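Local coordinates for protein peroxiredoxin PRX1, mitochondrial (Saccharomyces cerevisiae, PDB 5YKJ) that reduces peroxides in yeast mitochondria as a 1-Cys thiol peroxidase, probably regenerated by the glutathione and thioredoxin systems, at residues 188-191 against 192-195. Residues are numbered along the deposited sequence; the frame is centred on the assembly and turned at random.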
# COMPACT_ATOMS: atom_id res chain seq x y z
N SER A 188 19.20 10.18 16.10
CA SER A 188 19.91 11.27 15.46
C SER A 188 19.66 12.54 16.26
O SER A 188 20.36 13.49 16.10
CB SER A 188 19.49 11.45 14.02
OG SER A 188 18.14 11.72 13.96
N VAL A 189 18.67 12.52 17.14
CA VAL A 189 18.32 13.66 17.95
C VAL A 189 18.97 13.57 19.34
O VAL A 189 18.68 12.73 20.09
CB VAL A 189 16.78 13.78 18.13
CG1 VAL A 189 16.40 14.94 19.02
CG2 VAL A 189 16.11 13.95 16.80
N SER A 190 19.82 14.55 19.66
CA SER A 190 20.49 14.60 20.94
C SER A 190 19.52 14.89 22.07
O SER A 190 18.46 15.34 21.85
CB SER A 190 21.57 15.68 20.93
OG SER A 190 21.02 16.96 21.04
N ASN A 191 19.92 14.58 23.29
CA ASN A 191 19.07 14.82 24.41
C ASN A 191 18.66 16.31 24.52
O ASN A 191 17.58 16.59 24.82
CB ASN A 191 19.70 14.32 25.71
CG ASN A 191 19.41 12.83 26.01
OD1 ASN A 191 19.09 12.04 25.14
ND2 ASN A 191 19.60 12.46 27.24
N ASP A 192 19.60 17.21 24.28
CA ASP A 192 19.30 18.62 24.33
C ASP A 192 18.32 19.01 23.23
O ASP A 192 17.43 19.70 23.47
CB ASP A 192 20.55 19.48 24.24
CG ASP A 192 21.23 19.69 25.56
OD1 ASP A 192 20.69 19.31 26.59
OD2 ASP A 192 22.33 20.21 25.51
N GLU A 193 18.53 18.51 22.04
CA GLU A 193 17.64 18.74 20.90
C GLU A 193 16.29 18.13 21.22
O GLU A 193 15.29 18.68 20.90
CB GLU A 193 18.22 18.15 19.60
CG GLU A 193 19.29 18.94 18.85
CD GLU A 193 20.02 18.17 17.74
OE1 GLU A 193 20.60 18.82 16.85
OE2 GLU A 193 20.03 16.94 17.70
N ALA A 194 16.28 16.99 21.87
CA ALA A 194 15.05 16.37 22.26
C ALA A 194 14.27 17.20 23.29
O ALA A 194 13.06 17.22 23.27
CB ALA A 194 15.30 14.95 22.77
N LYS A 195 14.99 17.81 24.22
CA LYS A 195 14.33 18.61 25.19
C LYS A 195 13.71 19.82 24.49
O LYS A 195 12.70 20.24 24.82
CB LYS A 195 15.31 19.11 26.28
CG LYS A 195 15.66 18.05 27.30
CD LYS A 195 16.15 18.57 28.65
CE LYS A 195 17.09 19.71 28.44
NZ LYS A 195 17.85 19.96 29.67
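Two first torsions bring the polar ends of Ser190 and Glu193 to each other's backbone amides. At Ser190, chi1 of 77° sets OG between the backbone N and the carbonyl carbon; at Glu193, chi1 of -80° places CG beside its own backbone N, and the chain then runs extended back along the incoming loop. Ser190 OG accepts the amide of Glu193, N to OG 3.1 Å with an N-H...O angle of 163°. In return Glu193 OE2 accepts the N-H of Ser190, N to OE2 3.1 Å, which arrives on the anti side of that oxygen and slightly out of the carboxylate plane. Serine suits the N-cap because its short hydroxyl can reach an amide in the helix's first turn, where no preceding turn supplies a carbonyl; glutamate three residues on is long enough to reach back to the cap's own N-H. The glutamate's negative charge near the helix N-terminus should also interact favourably with the helix dipole.

Regular helical bonding starts with the cap residue's own carbonyl: Ala194 N donates to Ser190 O at 2.7 Å, and Lys195 N to Asn191 O at 2.9 Å. Val189 suits its place because its branched, apolar side chain supplies a methyl, CG1, that lies 3.9 Å from Ala194 CB and also packs on Glu193 CB. The small methyl of Ala194 fits this buried side of the helix, where it also touches Ile185 and Phe201. Asn191 turns its amide to Arg209 and Glu203, joining the first turn to strands 208-211 and 202-205. The reciprocal Ser190-Glu193 pair is a capping box, here starting helix 191-198 in the C-terminal region of this 1-Cys peroxiredoxin, far from the centre of the chain.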